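PDB 1TZ7: 4-alpha-glucanotransferase from Aquifex aeolicus, which belongs to the amylomaltase, or disproportionating enzyme, family of glucanotransferases, whose chain is built round a parallel beta/alpha barrel. Local coordinates for residues Y158-W172 with Y230-P242. Numbering follows the deposited sequence.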
ATOM      1  N   TYR A 158      14.243  17.536  -1.779  1.00 29.38           N
ATOM      2  CA  TYR A 158      14.314  16.918  -0.455  1.00 32.32           C
ATOM      3  C   TYR A 158      15.377  15.816  -0.431  1.00 29.45           C
ATOM      4  O   TYR A 158      16.162  15.728   0.504  1.00 22.18           O
ATOM      5  CB  TYR A 158      12.931  16.358  -0.085  1.00 36.11           C
ATOM      6  CG  TYR A 158      12.891  15.373   1.069  1.00 30.86           C
ATOM      7  CD1 TYR A 158      12.686  15.808   2.375  1.00 29.66           C
ATOM      8  CD2 TYR A 158      13.014  14.005   0.845  1.00 23.61           C
ATOM      9  CE1 TYR A 158      12.626  14.905   3.434  1.00 34.76           C
ATOM     10  CE2 TYR A 158      12.953  13.091   1.899  1.00 26.40           C
ATOM     11  CZ  TYR A 158      12.760  13.547   3.186  1.00 33.09           C
ATOM     12  OH  TYR A 158      12.701  12.645   4.230  1.00 34.78           O
ATOM     13  N   MET A 159      15.403  14.997  -1.479  1.00 25.11           N
ATOM     14  CA  MET A 159      16.337  13.873  -1.557  1.00 28.57           C
ATOM     15  C   MET A 159      17.770  14.350  -1.796  1.00 28.00           C
ATOM     16  O   MET A 159      18.717  13.725  -1.338  1.00 25.21           O
ATOM     17  CB  MET A 159      15.926  12.914  -2.679  1.00 25.11           C
ATOM     18  CG  MET A 159      14.624  12.152  -2.412  1.00 31.03           C
ATOM     19  SD  MET A 159      14.721  11.058  -0.988  1.00 26.85           S
ATOM     20  CE  MET A 159      15.830   9.775  -1.603  1.00 30.00           C
ATOM     21  N   ALA A 160      17.916  15.459  -2.518  1.00 33.28           N
ATOM     22  CA  ALA A 160      19.244  15.991  -2.860  1.00 28.12           C
ATOM     23  C   ALA A 160      19.911  16.641  -1.649  1.00 28.01           C
ATOM     24  O   ALA A 160      21.128  16.547  -1.474  1.00 28.67           O
ATOM     25  CB  ALA A 160      19.133  16.987  -3.995  1.00 35.56           C
ATOM     26  N   ILE A 161      19.106  17.300  -0.815  1.00 28.36           N
ATOM     27  CA  ILE A 161      19.607  17.937   0.404  1.00 36.38           C
ATOM     28  C   ILE A 161      19.901  16.885   1.475  1.00 35.74           C
ATOM     29  O   ILE A 161      20.878  16.996   2.212  1.00 23.31           O
ATOM     30  CB  ILE A 161      18.576  18.974   0.940  1.00 34.88           C
ATOM     31  CG1 ILE A 161      18.349  20.083  -0.089  1.00 37.96           C
ATOM     32  CG2 ILE A 161      19.059  19.580   2.259  1.00 32.60           C
ATOM     33  CD1 ILE A 161      17.078  20.869   0.132  1.00 31.74           C
ATOM     34  N   LYS A 162      19.045  15.866   1.551  1.00 36.15           N
ATOM     35  CA  LYS A 162      19.251  14.743   2.472  1.00 42.25           C
ATOM     36  C   LYS A 162      20.564  14.019   2.156  1.00 43.59           C
ATOM     37  O   LYS A 162      21.280  13.587   3.057  1.00 35.32           O
ATOM     38  CB  LYS A 162      18.077  13.757   2.380  1.00 39.90           C
ATOM     39  CG  LYS A 162      18.056  12.712   3.484  1.00 43.28           C
ATOM     40  CD  LYS A 162      16.669  12.087   3.643  1.00 57.07           C
ATOM     41  CE  LYS A 162      16.482  10.889   2.727  1.00 58.28           C
ATOM     42  NZ  LYS A 162      15.708   9.805   3.388  1.00 60.43           N
ATOM     43  N   GLU A 163      20.864  13.898   0.867  1.00 42.52           N
ATOM     44  CA  GLU A 163      22.111  13.287   0.411  1.00 49.81           C
ATOM     45  C   GLU A 163      23.316  14.092   0.886  1.00 47.45           C
ATOM     46  O   GLU A 163      24.254  13.543   1.454  1.00 44.79           O
ATOM     47  CB  GLU A 163      22.127  13.208  -1.117  1.00 49.12           C
ATOM     48  CG  GLU A 163      22.142  11.798  -1.670  1.00 48.74           C
ATOM     49  CD  GLU A 163      21.869  11.762  -3.161  1.00 49.31           C
ATOM     50  OE1 GLU A 163      21.920  12.833  -3.802  1.00 41.90           O
ATOM     51  OE2 GLU A 163      21.604  10.666  -3.693  1.00 47.83           O
ATOM     52  N   GLU A 164      23.277  15.398   0.643  1.00 49.93           N
ATOM     53  CA  GLU A 164      24.425  16.264   0.878  1.00 52.02           C
ATOM     54  C   GLU A 164      24.740  16.346   2.366  1.00 53.43           C
ATOM     55  O   GLU A 164      25.834  15.987   2.798  1.00 55.99           O
ATOM     56  CB  GLU A 164      24.153  17.669   0.317  1.00 51.96           C
ATOM     57  CG  GLU A 164      25.304  18.654   0.495  1.00 53.91           C
ATOM     58  CD  GLU A 164      26.289  18.620  -0.658  1.00 57.35           C
ATOM     59  OE1 GLU A 164      26.774  19.699  -1.059  1.00 65.25           O
ATOM     60  OE2 GLU A 164      26.580  17.517  -1.163  1.00 60.26           O
ATOM     61  N   GLU A 165      23.772  16.818   3.145  1.00 53.92           N
ATOM     62  CA  GLU A 165      23.970  17.027   4.580  1.00 58.20           C
ATOM     63  C   GLU A 165      24.065  15.694   5.335  1.00 55.72           C
ATOM     64  O   GLU A 165      24.621  15.632   6.430  1.00 50.24           O
ATOM     65  CB  GLU A 165      22.827  17.882   5.165  1.00 57.05           C
ATOM     66  CG  GLU A 165      23.156  19.372   5.288  1.00 55.73           C
ATOM     67  CD  GLU A 165      24.364  19.640   6.179  1.00 70.72           C
ATOM     68  OE1 GLU A 165      24.539  18.918   7.185  1.00 69.85           O
ATOM     69  OE2 GLU A 165      25.137  20.573   5.871  1.00 74.38           O
ATOM     70  N   GLY A 166      23.520  14.635   4.741  1.00 53.31           N
ATOM     71  CA  GLY A 166      23.479  13.332   5.385  1.00 52.57           C
ATOM     72  C   GLY A 166      22.597  13.328   6.622  1.00 53.55           C
ATOM     73  O   GLY A 166      22.850  12.587   7.570  1.00 58.02           O
ATOM     74  N   LYS A 167      21.559  14.163   6.608  1.00 47.54           N
ATOM     75  CA  LYS A 167      20.696  14.350   7.777  1.00 45.89           C
ATOM     76  C   LYS A 167      19.222  14.414   7.367  1.00 40.68           C
ATOM     77  O   LYS A 167      18.902  14.628   6.202  1.00 27.11           O
ATOM     78  CB  LYS A 167      21.077  15.638   8.512  1.00 42.02           C
ATOM     79  CG  LYS A 167      22.391  15.563   9.269  1.00 56.01           C
ATOM     80  CD  LYS A 167      22.717  16.894   9.940  1.00 53.62           C
ATOM     81  CE  LYS A 167      24.204  17.024  10.241  1.00 62.73           C
ATOM     82  NZ  LYS A 167      24.616  18.447  10.404  1.00 56.37           N
ATOM     83  N   GLU A 168      18.334  14.232   8.342  1.00 41.83           N
ATOM     84  CA  GLU A 168      16.888  14.379   8.119  1.00 41.06           C
ATOM     85  C   GLU A 168      16.516  15.865   8.004  1.00 36.19           C
ATOM     86  O   GLU A 168      17.324  16.734   8.311  1.00 29.99           O
ATOM     87  CB  GLU A 168      16.104  13.725   9.270  1.00 39.89           C
ATOM     88  CG  GLU A 168      15.194  12.584   8.840  1.00 59.72           C
ATOM     89  CD  GLU A 168      15.948  11.449   8.172  1.00 58.22           C
ATOM     90  OE1 GLU A 168      15.639  11.135   6.999  1.00 48.83           O
ATOM     91  OE2 GLU A 168      16.848  10.871   8.819  1.00 53.63           O
ATOM     92  N   TRP A 169      15.292  16.146   7.560  1.00 27.14           N
ATOM     93  CA  TRP A 169      14.895  17.525   7.245  1.00 31.10           C
ATOM     94  C   TRP A 169      14.805  18.389   8.500  1.00 30.46           C
ATOM     95  O   TRP A 169      15.116  19.577   8.462  1.00 25.51           O
ATOM     96  CB  TRP A 169      13.559  17.561   6.461  1.00 32.13           C
ATOM     97  CG  TRP A 169      12.346  17.193   7.266  1.00 23.47           C
ATOM     98  CD1 TRP A 169      11.723  15.982   7.296  1.00 24.01           C
ATOM     99  CD2 TRP A 169      11.600  18.046   8.145  1.00 25.25           C
ATOM    100  NE1 TRP A 169      10.642  16.025   8.144  1.00 27.35           N
ATOM    101  CE2 TRP A 169      10.543  17.280   8.678  1.00 24.58           C
ATOM    102  CE3 TRP A 169      11.720  19.386   8.541  1.00 20.68           C
ATOM    103  CZ2 TRP A 169       9.617  17.806   9.584  1.00 26.40           C
ATOM    104  CZ3 TRP A 169      10.795  19.903   9.442  1.00 29.91           C
ATOM    105  CH2 TRP A 169       9.761  19.114   9.949  1.00 31.23           C
ATOM    106  N   TYR A 170      14.386  17.783   9.611  1.00 31.77           N
ATOM    107  CA  TYR A 170      14.234  18.514  10.876  1.00 32.64           C
ATOM    108  C   TYR A 170      15.583  18.742  11.568  1.00 30.43           C
ATOM    109  O   TYR A 170      15.647  19.394  12.602  1.00 21.74           O
ATOM    110  CB  TYR A 170      13.267  17.774  11.825  1.00 35.21           C
ATOM    111  CG  TYR A 170      13.597  16.308  12.039  1.00 36.82           C
ATOM    112  CD1 TYR A 170      13.041  15.327  11.226  1.00 42.91           C
ATOM    113  CD2 TYR A 170      14.460  15.908  13.058  1.00 42.36           C
ATOM    114  CE1 TYR A 170      13.334  13.989  11.417  1.00 45.28           C
ATOM    115  CE2 TYR A 170      14.762  14.569  13.256  1.00 42.41           C
ATOM    116  CZ  TYR A 170      14.194  13.614  12.432  1.00 51.90           C
ATOM    117  OH  TYR A 170      14.484  12.288  12.618  1.00 57.83           O
ATOM    118  N   GLU A 171      16.653  18.199  10.983  1.00 32.49           N
ATOM    119  CA  GLU A 171      18.013  18.410  11.496  1.00 34.80           C
ATOM    120  C   GLU A 171      18.812  19.394  10.613  1.00 37.30           C
ATOM    121  O   GLU A 171      19.924  19.787  10.965  1.00 31.20           O
ATOM    122  CB  GLU A 171      18.758  17.070  11.585  1.00 35.81           C
ATOM    123  CG  GLU A 171      17.962  15.958  12.268  1.00 41.96           C
ATOM    124  CD  GLU A 171      18.815  14.746  12.608  1.00 49.15           C
ATOM    125  OE1 GLU A 171      19.209  14.014  11.675  1.00 48.23           O
ATOM    126  OE2 GLU A 171      19.089  14.526  13.808  1.00 55.40           O
ATOM    127  N   TRP A 172      18.235  19.785   9.472  1.00 37.92           N
ATOM    128  CA  TRP A 172      18.905  20.712   8.545  1.00 35.46           C
ATOM    129  C   TRP A 172      19.025  22.096   9.153  1.00 33.22           C
ATOM    130  O   TRP A 172      18.345  22.417  10.127  1.00 28.50           O
ATOM    131  CB  TRP A 172      18.130  20.817   7.229  1.00 36.21           C
ATOM    132  CG  TRP A 172      18.139  19.577   6.409  1.00 32.16           C
ATOM    133  CD1 TRP A 172      19.020  18.536   6.497  1.00 30.09           C
ATOM    134  CD2 TRP A 172      17.226  19.239   5.365  1.00 38.19           C
ATOM    135  NE1 TRP A 172      18.704  17.571   5.570  1.00 26.62           N
ATOM    136  CE2 TRP A 172      17.606  17.978   4.862  1.00 37.06           C
ATOM    137  CE3 TRP A 172      16.113  19.879   4.798  1.00 26.44           C
ATOM    138  CZ2 TRP A 172      16.917  17.345   3.823  1.00 40.14           C
ATOM    139  CZ3 TRP A 172      15.433  19.246   3.767  1.00 30.84           C
ATOM    140  CH2 TRP A 172      15.839  17.995   3.293  1.00 31.93           C
ATOM    141  N   TYR A 230      -1.250   8.160   7.249  1.00 26.50           N
ATOM    142  CA  TYR A 230      -0.266   9.136   7.728  1.00 31.12           C
ATOM    143  C   TYR A 230       1.044   8.978   6.954  1.00 29.94           C
ATOM    144  O   TYR A 230       1.416   7.867   6.581  1.00 30.82           O
ATOM    145  CB  TYR A 230       0.040   8.890   9.207  1.00 26.34           C
ATOM    146  CG  TYR A 230      -1.077   9.226  10.175  1.00 29.34           C
ATOM    147  CD1 TYR A 230      -1.618   8.246  11.008  1.00 28.69           C
ATOM    148  CD2 TYR A 230      -1.565  10.519  10.283  1.00 26.35           C
ATOM    149  CE1 TYR A 230      -2.627   8.547  11.907  1.00 35.00           C
ATOM    150  CE2 TYR A 230      -2.575  10.830  11.178  1.00 38.62           C
ATOM    151  CZ  TYR A 230      -3.101   9.838  11.991  1.00 30.21           C
ATOM    152  OH  TYR A 230      -4.099  10.141  12.880  1.00 31.02           O
ATOM    153  N   PRO A 231       1.759  10.082   6.745  1.00 29.74           N
ATOM    154  CA  PRO A 231       3.167  10.016   6.354  1.00 29.34           C
ATOM    155  C   PRO A 231       4.036   9.762   7.566  1.00 24.85           C
ATOM    156  O   PRO A 231       3.558   9.914   8.694  1.00 31.94           O
ATOM    157  CB  PRO A 231       3.435  11.413   5.799  1.00 28.68           C
ATOM    158  CG  PRO A 231       2.531  12.298   6.581  1.00 33.49           C
ATOM    159  CD  PRO A 231       1.292  11.470   6.889  1.00 30.41           C
ATOM    160  N   SER A 232       5.288   9.390   7.351  1.00 25.51           N
ATOM    161  CA  SER A 232       6.263   9.373   8.438  1.00 34.97           C
ATOM    162  C   SER A 232       6.690  10.806   8.762  1.00 32.43           C
ATOM    163  O   SER A 232       6.596  11.695   7.917  1.00 28.87           O
ATOM    164  CB  SER A 232       7.482   8.528   8.058  1.00 41.45           C
ATOM    165  OG  SER A 232       8.180   9.096   6.966  1.00 55.45           O
ATOM    166  N   TYR A 233       7.150  11.026   9.986  1.00 25.80           N
ATOM    167  CA  TYR A 233       7.663  12.332  10.377  1.00 28.25           C
ATOM    168  C   TYR A 233       8.838  12.718   9.492  1.00 32.89           C
ATOM    169  O   TYR A 233       8.996  13.883   9.126  1.00 26.81           O
ATOM    170  CB  TYR A 233       8.097  12.329  11.842  1.00 30.49           C
ATOM    171  CG  TYR A 233       8.678  13.644  12.297  1.00 32.51           C
ATOM    172  CD1 TYR A 233       9.978  13.723  12.783  1.00 33.17           C
ATOM    173  CD2 TYR A 233       7.931  14.813  12.231  1.00 26.98           C
ATOM    174  CE1 TYR A 233      10.514  14.932  13.196  1.00 27.09           C
ATOM    175  CE2 TYR A 233       8.457  16.024  12.642  1.00 32.50           C
ATOM    176  CZ  TYR A 233       9.748  16.079  13.123  1.00 35.44           C
ATOM    177  OH  TYR A 233      10.268  17.275  13.528  1.00 29.21           O
ATOM    178  N   SER A 234       9.660  11.725   9.152  1.00 30.64           N
ATOM    179  CA  SER A 234      10.793  11.923   8.253  1.00 37.60           C
ATOM    180  C   SER A 234      10.358  11.759   6.798  1.00 43.58           C
ATOM    181  O   SER A 234      10.691  10.758   6.142  1.00 46.94           O
ATOM    182  CB  SER A 234      11.899  10.920   8.574  1.00 33.75           C
ATOM    183  OG  SER A 234      12.345  11.068   9.913  1.00 48.77           O
ATOM    184  N   SER A 235       9.612  12.736   6.300  1.00 33.27           N
ATOM    185  CA  SER A 235       9.126  12.705   4.923  1.00 30.60           C
ATOM    186  C   SER A 235       9.121  14.101   4.304  1.00 19.60           C
ATOM    187  O   SER A 235       9.061  15.111   5.012  1.00 23.12           O
ATOM    188  CB  SER A 235       7.715  12.095   4.863  1.00 37.28           C
ATOM    189  OG  SER A 235       6.750  12.959   5.435  1.00 28.14           O
ATOM    190  N   ALA A 236       9.194  14.147   2.981  1.00 28.36           N
ATOM    191  CA  ALA A 236       9.040  15.391   2.242  1.00 31.39           C
ATOM    192  C   ALA A 236       7.671  16.028   2.507  1.00 28.31           C
ATOM    193  O   ALA A 236       7.516  17.226   2.398  1.00 21.17           O
ATOM    194  CB  ALA A 236       9.221  15.141   0.759  1.00 25.77           C
ATOM    195  N   ASP A 237       6.687  15.202   2.857  1.00 25.83           N
ATOM    196  CA  ASP A 237       5.305  15.671   3.021  1.00 25.83           C
ATOM    197  C   ASP A 237       5.143  16.550   4.257  1.00 26.05           C
ATOM    198  O   ASP A 237       4.505  17.591   4.200  1.00 19.36           O
ATOM    199  CB  ASP A 237       4.353  14.489   3.105  1.00 23.59           C
ATOM    200  CG  ASP A 237       4.491  13.551   1.930  1.00 36.73           C
ATOM    201  OD1 ASP A 237       4.865  12.378   2.145  1.00 28.85           O
ATOM    202  OD2 ASP A 237       4.258  13.898   0.756  1.00 28.27           O
ATOM    203  N   VAL A 238       5.725  16.124   5.376  1.00 22.68           N
ATOM    204  CA  VAL A 238       5.691  16.921   6.606  1.00 22.06           C
ATOM    205  C   VAL A 238       6.567  18.158   6.440  1.00 23.73           C
ATOM    206  O   VAL A 238       6.194  19.252   6.848  1.00 23.26           O
ATOM    207  CB  VAL A 238       6.168  16.099   7.836  1.00 22.28           C
ATOM    208  CG1 VAL A 238       6.104  16.935   9.090  1.00 23.36           C
ATOM    209  CG2 VAL A 238       5.317  14.833   7.999  1.00 28.83           C
ATOM    210  N   TRP A 239       7.729  17.969   5.826  1.00 26.15           N
ATOM    211  CA  TRP A 239       8.634  19.070   5.509  1.00 27.33           C
ATOM    212  C   TRP A 239       7.922  20.184   4.717  1.00 26.52           C
ATOM    213  O   TRP A 239       8.074  21.362   5.027  1.00 22.11           O
ATOM    214  CB  TRP A 239       9.831  18.546   4.713  1.00 24.03           C
ATOM    215  CG  TRP A 239      10.828  19.597   4.346  1.00 19.36           C
ATOM    216  CD1 TRP A 239      11.412  20.502   5.182  1.00 18.36           C
ATOM    217  CD2 TRP A 239      11.365  19.853   3.044  1.00 20.05           C
ATOM    218  NE1 TRP A 239      12.279  21.306   4.481  1.00 28.95           N
ATOM    219  CE2 TRP A 239      12.268  20.929   3.164  1.00 21.50           C
ATOM    220  CE3 TRP A 239      11.171  19.280   1.776  1.00 23.61           C
ATOM    221  CZ2 TRP A 239      12.975  21.442   2.072  1.00 18.62           C
ATOM    222  CZ3 TRP A 239      11.874  19.792   0.697  1.00 22.22           C
ATOM    223  CH2 TRP A 239      12.764  20.863   0.855  1.00 26.05           C
ATOM    224  N   THR A 240       7.145  19.799   3.700  1.00 27.99           N
ATOM    225  CA  THR A 240       6.517  20.786   2.794  1.00 34.26           C
ATOM    226  C   THR A 240       5.258  21.396   3.391  1.00 28.41           C
ATOM    227  O   THR A 240       4.914  22.527   3.083  1.00 24.20           O
ATOM    228  CB  THR A 240       6.177  20.157   1.412  1.00 34.84           C
ATOM    229  OG1 THR A 240       5.816  18.782   1.562  1.00 44.17           O
ATOM    230  CG2 THR A 240       7.381  20.128   0.520  1.00 35.90           C
ATOM    231  N   ASN A 241       4.571  20.641   4.240  1.00 23.73           N
ATOM    232  CA  ASN A 241       3.303  21.096   4.806  1.00 29.65           C
ATOM    233  C   ASN A 241       3.238  20.922   6.330  1.00 24.98           C
ATOM    234  O   ASN A 241       2.376  20.218   6.837  1.00 23.42           O
ATOM    235  CB  ASN A 241       2.143  20.345   4.158  1.00 34.12           C
ATOM    236  CG  ASN A 241       2.202  20.373   2.647  1.00 40.80           C
ATOM    237  OD1 ASN A 241       2.573  19.387   2.008  1.00 35.89           O
ATOM    238  ND2 ASN A 241       1.841  21.498   2.067  1.00 29.75           N
ATOM    239  N   PRO A 242       4.142  21.577   7.053  1.00 20.56           N
ATOM    240  CA  PRO A 242       4.214  21.423   8.514  1.00 29.80           C
ATOM    241  C   PRO A 242       2.921  21.850   9.221  1.00 31.43           C
ATOM    242  O   PRO A 242       2.515  21.217  10.190  1.00 24.49           O
ATOM    243  CB  PRO A 242       5.385  22.341   8.912  1.00 30.25           C
ATOM    244  CG  PRO A 242       5.561  23.273   7.759  1.00 27.60           C
ATOM    245  CD  PRO A 242       5.151  22.519   6.544  1.00 30.65           C
TER
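Trp-169 and Trp-239 hold each other by reciprocal CH-pi contacts, an instructive case of two indoles meeting through their CB atoms. Each lays its CB over the five-membered ring of the other: Trp-239 CB lies 3.9 Å from the Trp-169 ring centroid, Trp-169 CB 4.2 Å from that of Trp-239. The two side chains run antiparallel alongside each other, their planes inclined at 41°. Ala-236 CB makes a third CH-pi contact, over the Tyr-158 face.

Trp-172 turns the edge of its six-membered ring to the face of the Trp-239 indole in an edge-to-face (T-shaped) pair, CZ3 3.6 Å from Trp-239 CE2, the planes at 88°. Tyr-170 and Tyr-233 meet more obliquely. With CG wedged between backbone N and carbonyl carbon (chi1 52°), Tyr-170 presents one face to Tyr-233 CE1, while Ser-234 OG lies at its edge.

Trp-169 NE1 donates a hydrogen bond to Tyr-233 O at 2.9 Å, nearly straight and close to both the indole and carbonyl planes, which helps to fix the ring's rotation. Outside the pair, Trp-239 NE1 is satisfied by Leu-176 O and Tyr-233 OH by Leu-251 O. Ser-235 N-caps helix 236-240, its OG accepting a weak bond from Val-238 N.

Tyr-158, Trp-169, Tyr-170, Trp-172, Tyr-233 and Trp-239 thus form a cluster of six aromatic side chains, joining the C-terminal half of helix 149-165 and the loop after it to short helix 236-240, which follows barrel strand 222-227.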